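Side-chain contacts in TetR family transcriptional regulator (Chloroflexus aurantiacus, PDB 3NRG), which probably binds DNA at regulatory sites as a transcription factor of the TetR family: residues Leu18-Val21 with Leu22-Phe26; Leu94-Val97 with Gly98-Gln102; Ala136-Lys139 with Gln140-Glu143. All blocks are in the same frame, centred on the assembly; numbering follows the deposited sequence.

Contact 1 (Leu18-Val21 with Leu22-Phe26); sequences LIDV and LLDEF
Leu22 folds back over the preceding turn of helix 12-28, where its CD1 methyl packs 4.0 Å from CG of Leu18. The direction is set by the first torsion: CG stands beside the backbone N of Leu22, opposite its carbonyl carbon (chi1 -67°), which carries CD1 back to Leu18. Leu18 has the other setting, with CG beside its own carbonyl carbon (chi1 178°), and the two side chains meet at a slant. Ile19 and Leu23 run alongside each other in the same direction, the CG2 branch of Ile19 lying 4.0 Å from CD1 of Leu23. The backbone linking both pairs is regular, with Leu22 N bonded to Leu18 O at 2.9 Å and Leu23 N to Ile19 O at 2.8 Å.

This helix belongs to the TetR-type DNA-binding region, and its close-packed face rests on the predicted helix-turn-helix: Leu22 touches Ile39, Phe50 and Phe54, while Leu18 meets Ala43. Leu23 turns to Leu64 of helix 57-78 and to Leu108 and Ile111 of helix 106-114. With an alanine at Leu22, Leu18 CG would probably lose its apolar neighbour and a gap would be likely to open against Ile39 and the two phenylalanines.

The more open side carries acidic groups instead. There Asp20 and Asp24 bring their OD2 atoms to 3.8 Å, with the carboxylate planes 81° apart; the like charges make this no attraction, and the spacing is doubtful because Asp20 has two modelled conformers. In the conformer given, Arg107 forms a salt bridge to Asp20 OD1; it makes only a weak, long ion pair with Asp24 OD1, and probably eases the repulsion. The backbone bond from Asp24 N to Asp20 O measures 3.2 Å.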
loop_
_atom_site.group_PDB
_atom_site.type_symbol
_atom_site.label_atom_id
_atom_site.label_comp_id
_atom_site.label_asym_id
_atom_site.label_seq_id
_atom_site.Cartn_x
_atom_site.Cartn_y
_atom_site.Cartn_z
ATOM N N LEU A 18 8.212 -18.221 -7.770
ATOM C CA LEU A 18 6.785 -18.466 -7.523
ATOM C C LEU A 18 6.102 -17.218 -6.945
ATOM O O LEU A 18 5.035 -16.831 -7.427
ATOM C CB LEU A 18 6.596 -19.687 -6.584
ATOM C CG LEU A 18 5.152 -20.046 -6.176
ATOM C CD1 LEU A 18 4.300 -20.399 -7.393
ATOM C CD2 LEU A 18 5.140 -21.193 -5.182
ATOM N N ILE A 19 6.735 -16.569 -5.932
ATOM C CA ILE A 19 6.201 -15.347 -5.318
ATOM C C ILE A 19 6.019 -14.237 -6.368
ATOM O O ILE A 19 4.974 -13.581 -6.379
ATOM C CB ILE A 19 7.047 -14.901 -4.081
ATOM C CG1 ILE A 19 6.919 -15.948 -2.930
ATOM C CG2 ILE A 19 6.629 -13.488 -3.600
ATOM C CD1 ILE A 19 7.920 -15.795 -1.768
ATOM N N ASP A 20 7.015 -14.076 -7.291
ATOM C CA ASP A 20 6.968 -13.092 -8.389
ATOM C C ASP A 20 5.740 -13.334 -9.285
ATOM O O ASP A 20 5.069 -12.383 -9.695
ATOM C CB ASP A 20 8.265 -13.162 -9.227
ATOM C CG ASP A 20 8.299 -12.208 -10.409
ATOM O OD1 ASP A 20 8.703 -11.043 -10.218
ATOM O OD2 ASP A 20 7.968 -12.644 -11.533
ATOM N N VAL A 21 5.443 -14.624 -9.576
ATOM C CA VAL A 21 4.295 -15.018 -10.405
ATOM C C VAL A 21 2.984 -14.754 -9.643
ATOM O O VAL A 21 2.043 -14.198 -10.219
ATOM C CB VAL A 21 4.413 -16.498 -10.885
ATOM C CG1 VAL A 21 3.107 -16.989 -11.523
ATOM C CG2 VAL A 21 5.581 -16.659 -11.854
ATOM N N LEU A 22 2.945 -15.108 -8.330
ATOM C CA LEU A 22 1.773 -14.880 -7.470
ATOM C C LEU A 22 1.465 -13.386 -7.323
ATOM O O LEU A 22 0.293 -13.003 -7.330
ATOM C CB LEU A 22 1.970 -15.520 -6.078
ATOM C CG LEU A 22 2.034 -17.053 -6.033
ATOM C CD1 LEU A 22 2.481 -17.534 -4.679
ATOM C CD2 LEU A 22 0.704 -17.674 -6.390
ATOM N N LEU A 23 2.515 -12.539 -7.206
ATOM C CA LEU A 23 2.335 -11.087 -7.092
ATOM C C LEU A 23 1.712 -10.513 -8.365
ATOM O O LEU A 23 0.715 -9.795 -8.279
ATOM C CB LEU A 23 3.669 -10.377 -6.769
ATOM C CG LEU A 23 4.196 -10.552 -5.347
ATOM C CD1 LEU A 23 5.591 -9.997 -5.215
ATOM C CD2 LEU A 23 3.280 -9.902 -4.342
ATOM N N ASP A 24 2.254 -10.885 -9.548
ATOM C CA ASP A 24 1.730 -10.438 -10.841
ATOM C C ASP A 24 0.266 -10.840 -11.030
ATOM O O ASP A 24 -0.554 -9.989 -11.357
ATOM C CB ASP A 24 2.588 -10.981 -12.001
ATOM C CG ASP A 24 3.866 -10.204 -12.258
ATOM O OD1 ASP A 24 3.846 -8.959 -12.106
ATOM O OD2 ASP A 24 4.852 -10.820 -12.719
ATOM N N GLU A 25 -0.068 -12.125 -10.769
ATOM C CA GLU A 25 -1.426 -12.662 -10.920
ATOM C C GLU A 25 -2.459 -11.961 -10.013
ATOM O O GLU A 25 -3.546 -11.617 -10.477
ATOM C CB GLU A 25 -1.431 -14.192 -10.686
ATOM C CG GLU A 25 -2.775 -14.867 -10.940
ATOM C CD GLU A 25 -3.235 -14.947 -12.387
ATOM O OE1 GLU A 25 -2.399 -14.742 -13.297
ATOM O OE2 GLU A 25 -4.428 -15.266 -12.608
ATOM N N PHE A 26 -2.128 -11.766 -8.729
ATOM C CA PHE A 26 -3.046 -11.131 -7.783
ATOM C C PHE A 26 -3.144 -9.595 -7.941
ATOM O O PHE A 26 -4.150 -9.010 -7.538
ATOM C CB PHE A 26 -2.724 -11.530 -6.334
ATOM C CG PHE A 26 -3.297 -12.868 -5.927
ATOM C CD1 PHE A 26 -2.513 -14.017 -5.954
ATOM C CD2 PHE A 26 -4.621 -12.982 -5.517
ATOM C CE1 PHE A 26 -3.037 -15.251 -5.558
ATOM C CE2 PHE A 26 -5.151 -14.223 -5.149
ATOM C CZ PHE A 26 -4.351 -15.347 -5.164
#

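Contact 2 (Leu94-Val97 with Gly98-Gln102); sequences LLDV and GIQFQ
Leu95 and Ile99 form the apolar core of this helical turn: the CD1 methyl of Ile99 lies 3.9 Å from CG of Leu95 and 4.0 Å from its CD1. The end of the isoleucine thus bears on the branch point and one methyl of the leucine. Its CG1 arm is directed back past the carbonyl of Leu95 because it stands beside the backbone N of Ile99 (chi1 -70°). Next along, Asp96 and Gln100 extend abreast with a common heading, and here it is Gln100 CG that approaches Asp96 OD1, at 4.0 Å. Their carboxylate and amide planes are turned 64° apart.

Backbone bonds hold these pairs in register, among them Ile99 N to Leu95 O at 3.1 Å and Gln100 N to Asp96 O at 2.9 Å. The turn is part of helix 87-104, in the all-helical C-terminal region of the TetR fold. Gly98, bonded through N to Leu94 O at 3.1 Å, sits on the exposed side.

Farther out, Leu95 packs on Phe168 and Leu171 of helix 157-179 and on Ile203, Val206 and Ile207 of helix 196-214; Ile203 also touches Ile99. Val97 packs instead on Leu76 and Phe101 on Gln71 and Lys72, all from helix 57-78, while Asp96 OD2 has a weak, long ion pair with Arg92.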
loop_
_atom_site.group_PDB
_atom_site.type_symbol
_atom_site.label_atom_id
_atom_site.label_comp_id
_atom_site.label_asym_id
_atom_site.label_seq_id
_atom_site.Cartn_x
_atom_site.Cartn_y
_atom_site.Cartn_z
ATOM N N LEU A 94 4.971 11.476 5.955
ATOM C CA LEU A 94 4.159 10.257 5.900
ATOM C C LEU A 94 3.583 10.014 4.490
ATOM O O LEU A 94 3.478 8.861 4.054
ATOM C CB LEU A 94 3.032 10.322 6.943
ATOM C CG LEU A 94 2.248 9.024 7.191
ATOM C CD1 LEU A 94 3.142 7.944 7.853
ATOM C CD2 LEU A 94 1.009 9.298 8.036
ATOM N N LEU A 95 3.220 11.096 3.782
ATOM C CA LEU A 95 2.713 11.015 2.409
ATOM C C LEU A 95 3.833 10.558 1.468
ATOM O O LEU A 95 3.610 9.692 0.623
ATOM C CB LEU A 95 2.155 12.390 1.974
ATOM C CG LEU A 95 1.398 12.459 0.641
ATOM C CD1 LEU A 95 0.306 11.398 0.560
ATOM C CD2 LEU A 95 0.798 13.836 0.441
ATOM N N ASP A 96 5.056 11.091 1.677
ATOM C CA ASP A 96 6.248 10.739 0.907
ATOM C C ASP A 96 6.618 9.255 1.104
ATOM O O ASP A 96 6.899 8.562 0.126
ATOM C CB ASP A 96 7.421 11.636 1.321
ATOM C CG ASP A 96 8.225 12.175 0.160
ATOM O OD1 ASP A 96 8.848 11.356 -0.566
ATOM O OD2 ASP A 96 8.301 13.416 0.018
ATOM N N VAL A 97 6.591 8.771 2.368
ATOM C CA VAL A 97 6.886 7.372 2.704
ATOM C C VAL A 97 5.898 6.413 2.004
ATOM O O VAL A 97 6.323 5.454 1.353
ATOM C CB VAL A 97 6.917 7.151 4.246
ATOM C CG1 VAL A 97 6.884 5.665 4.594
ATOM C CG2 VAL A 97 8.138 7.822 4.867
ATOM N N GLY A 98 4.599 6.703 2.127
ATOM C CA GLY A 98 3.541 5.909 1.509
ATOM C C GLY A 98 3.703 5.774 0.010
ATOM O O GLY A 98 3.534 4.685 -0.542
ATOM N N ILE A 99 4.078 6.879 -0.651
ATOM C CA ILE A 99 4.315 6.925 -2.094
ATOM C C ILE A 99 5.610 6.152 -2.469
ATOM O O ILE A 99 5.620 5.418 -3.463
ATOM C CB ILE A 99 4.314 8.412 -2.578
ATOM C CG1 ILE A 99 2.868 9.008 -2.506
ATOM C CG2 ILE A 99 4.893 8.547 -3.986
ATOM C CD1 ILE A 99 2.783 10.565 -2.461
ATOM N N GLN A 100 6.676 6.275 -1.640
ATOM C CA GLN A 100 7.943 5.575 -1.890
ATOM C C GLN A 100 7.789 4.059 -1.747
ATOM O O GLN A 100 8.363 3.312 -2.541
ATOM C CB GLN A 100 9.067 6.099 -0.979
ATOM C CG GLN A 100 9.586 7.495 -1.352
ATOM C CD GLN A 100 10.195 7.548 -2.735
ATOM O OE1 GLN A 100 9.562 7.999 -3.697
ATOM N NE2 GLN A 100 11.444 7.106 -2.858
ATOM N N PHE A 101 6.977 3.604 -0.764
ATOM C CA PHE A 101 6.709 2.177 -0.565
ATOM C C PHE A 101 5.952 1.588 -1.766
ATOM O O PHE A 101 6.210 0.448 -2.161
ATOM C CB PHE A 101 5.924 1.931 0.747
ATOM C CG PHE A 101 5.555 0.478 0.944
ATOM C CD1 PHE A 101 6.521 -0.461 1.293
ATOM C CD2 PHE A 101 4.267 0.029 0.675
ATOM C CE1 PHE A 101 6.204 -1.821 1.367
ATOM C CE2 PHE A 101 3.947 -1.329 0.769
ATOM C CZ PHE A 101 4.916 -2.243 1.122
ATOM N N GLN A 102 5.009 2.365 -2.330
ATOM C CA GLN A 102 4.230 1.973 -3.495
ATOM C C GLN A 102 5.138 1.812 -4.738
ATOM O O GLN A 102 5.009 0.835 -5.466
ATOM C CB GLN A 102 3.125 3.011 -3.766
ATOM C CG GLN A 102 2.126 2.572 -4.837
ATOM C CD GLN A 102 1.238 3.692 -5.317
ATOM O OE1 GLN A 102 0.822 4.575 -4.549
ATOM N NE2 GLN A 102 0.876 3.641 -6.594
#

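Contact 3 (Ala136-Lys139 with Gln140-Glu143); sequences AYFK and QLVE
Tyr137 presents one face of its ring to Leu141, whose CG stands 4.2 Å above the ring plane and is displaced toward the rim. The two methyls divide the work: CD1 of Leu141 approaches CE2 of Tyr137 at 3.6 Å, whereas CD2 lies nearer the phenol end, 4.1 Å from OH. The leucine is brought to the ring by its first torsion, which sets CG beside the backbone N and opposite the carbonyl carbon (chi1 -66°), while Tyr137 has CG opposite its backbone N (chi1 -177°). Phe138 reaches the same methyl from the next position, its CD1 being 4.4 Å from CD1 of Leu141 in an oblique approach. One leucine methyl therefore serves two aromatic rings, a little closer to the tyrosine.

These rings lie where helix 124-147 packs against its neighbours in the helical C-terminal region of the TetR fold. Helix 87-104 supplies Leu91 and Leu94 to Phe138, and its Tyr90 touches Leu141 and hydrogen-bonds through OH to the hydroxyl of Tyr137. Toward helix 157-179, the Phe138 ring meets that of Phe168 with planes about 60° apart, and Val142 packs on Ala160 and Leu164.

Lys139 and Glu143 form the polar pair of the turn. Lys139 is fully extended and crosses Glu143 at a slant, so that the nearest approach of their side chains is CE of Lys139 to OE2 of Glu143, at 3.8 Å. The charged ends do not join: NZ of Lys139 stays 4.7 Å from OE2 of Glu143, too far for a salt bridge, although opposite charges at this spacing probably still attract. What links the two residues directly is the backbone, Glu143 N bonding to Lys139 O at 2.9 Å.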
loop_
_atom_site.group_PDB
_atom_site.type_symbol
_atom_site.label_atom_id
_atom_site.label_comp_id
_atom_site.label_asym_id
_atom_site.label_seq_id
_atom_site.Cartn_x
_atom_site.Cartn_y
_atom_site.Cartn_z
ATOM N N ALA A 136 -8.503 5.862 11.074
ATOM C CA ALA A 136 -8.474 5.950 12.535
ATOM C C ALA A 136 -7.238 6.703 13.032
ATOM O O ALA A 136 -7.336 7.465 14.003
ATOM C CB ALA A 136 -8.523 4.557 13.147
ATOM N N TYR A 137 -6.080 6.515 12.353
ATOM C CA TYR A 137 -4.835 7.205 12.716
ATOM C C TYR A 137 -4.923 8.713 12.419
ATOM O O TYR A 137 -4.549 9.524 13.269
ATOM C CB TYR A 137 -3.624 6.565 12.004
ATOM C CG TYR A 137 -2.292 7.185 12.383
ATOM C CD1 TYR A 137 -1.767 7.032 13.665
ATOM C CD2 TYR A 137 -1.528 7.874 11.443
ATOM C CE1 TYR A 137 -0.542 7.597 14.018
ATOM C CE2 TYR A 137 -0.291 8.427 11.779
ATOM C CZ TYR A 137 0.191 8.298 13.073
ATOM O OH TYR A 137 1.407 8.838 13.408
ATOM N N PHE A 138 -5.463 9.087 11.232
ATOM C CA PHE A 138 -5.647 10.489 10.858
ATOM C C PHE A 138 -6.610 11.198 11.799
ATOM O O PHE A 138 -6.351 12.336 12.184
ATOM C CB PHE A 138 -6.120 10.621 9.401
ATOM C CG PHE A 138 -5.102 10.196 8.368
ATOM C CD1 PHE A 138 -3.837 10.776 8.332
ATOM C CD2 PHE A 138 -5.439 9.294 7.370
ATOM C CE1 PHE A 138 -2.904 10.398 7.364
ATOM C CE2 PHE A 138 -4.504 8.914 6.404
ATOM C CZ PHE A 138 -3.244 9.470 6.405
ATOM N N LYS A 139 -7.701 10.510 12.211
ATOM C CA LYS A 139 -8.685 11.064 13.156
ATOM C C LYS A 139 -8.018 11.384 14.500
ATOM O O LYS A 139 -8.263 12.446 15.069
ATOM C CB LYS A 139 -9.865 10.093 13.346
ATOM C CG LYS A 139 -11.086 10.734 13.998
ATOM C CD LYS A 139 -12.206 9.731 14.201
ATOM C CE LYS A 139 -13.367 10.341 14.940
ATOM N NZ LYS A 139 -14.461 9.361 15.145
ATOM N N GLN A 140 -7.123 10.488 14.966
ATOM C CA GLN A 140 -6.359 10.676 16.203
ATOM C C GLN A 140 -5.449 11.914 16.088
ATOM O O GLN A 140 -5.408 12.724 17.012
ATOM C CB GLN A 140 -5.528 9.412 16.512
ATOM C CG GLN A 140 -4.850 9.417 17.886
ATOM C CD GLN A 140 -3.921 8.226 18.078
ATOM O OE1 GLN A 140 -4.159 7.118 17.572
ATOM N NE2 GLN A 140 -2.863 8.422 18.854
ATOM N N LEU A 141 -4.763 12.083 14.925
ATOM C CA LEU A 141 -3.874 13.236 14.674
ATOM C C LEU A 141 -4.647 14.549 14.634
ATOM O O LEU A 141 -4.176 15.549 15.180
ATOM C CB LEU A 141 -3.084 13.061 13.360
ATOM C CG LEU A 141 -2.061 11.924 13.299
ATOM C CD1 LEU A 141 -1.456 11.834 11.924
ATOM C CD2 LEU A 141 -0.957 12.115 14.320
ATOM N N VAL A 142 -5.832 14.554 13.975
ATOM C CA VAL A 142 -6.679 15.753 13.876
ATOM C C VAL A 142 -7.236 16.132 15.255
ATOM O O VAL A 142 -7.209 17.311 15.618
ATOM C CB VAL A 142 -7.796 15.606 12.796
ATOM C CG1 VAL A 142 -8.747 16.796 12.814
ATOM C CG2 VAL A 142 -7.194 15.432 11.413
ATOM N N GLU A 143 -7.678 15.124 16.052
ATOM C CA GLU A 143 -8.180 15.356 17.420
ATOM C C GLU A 143 -7.097 15.958 18.312
ATOM O O GLU A 143 -7.393 16.851 19.110
ATOM C CB GLU A 143 -8.738 14.065 18.033
ATOM C CG GLU A 143 -10.156 13.760 17.584
ATOM C CD GLU A 143 -10.655 12.355 17.862
ATOM O OE1 GLU A 143 -9.825 11.416 17.878
ATOM O OE2 GLU A 143 -11.892 12.181 17.955
#

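From the N terminus, contact 1 comes first, on helix 12-28, then contact 2 on helix 87-104 and contact 3 on helix 124-147. Each closes no more than a turn or two of its own helix, and each ends before the next begins, so none nests within or crosses another. Contact 1 lies in the DNA-binding region, its centre about 22 Å from that of contact 2 and about 35 Å from that of contact 3, on the opposite side of the chain's centre from the latter. Contacts 2 and 3 share the C-terminal region and meet directly: Leu94 CD2 packs 4.1 Å from both Tyr137 CE2 and Phe138 CE1. Helix 57-78 touches residues of contacts 1 and 2.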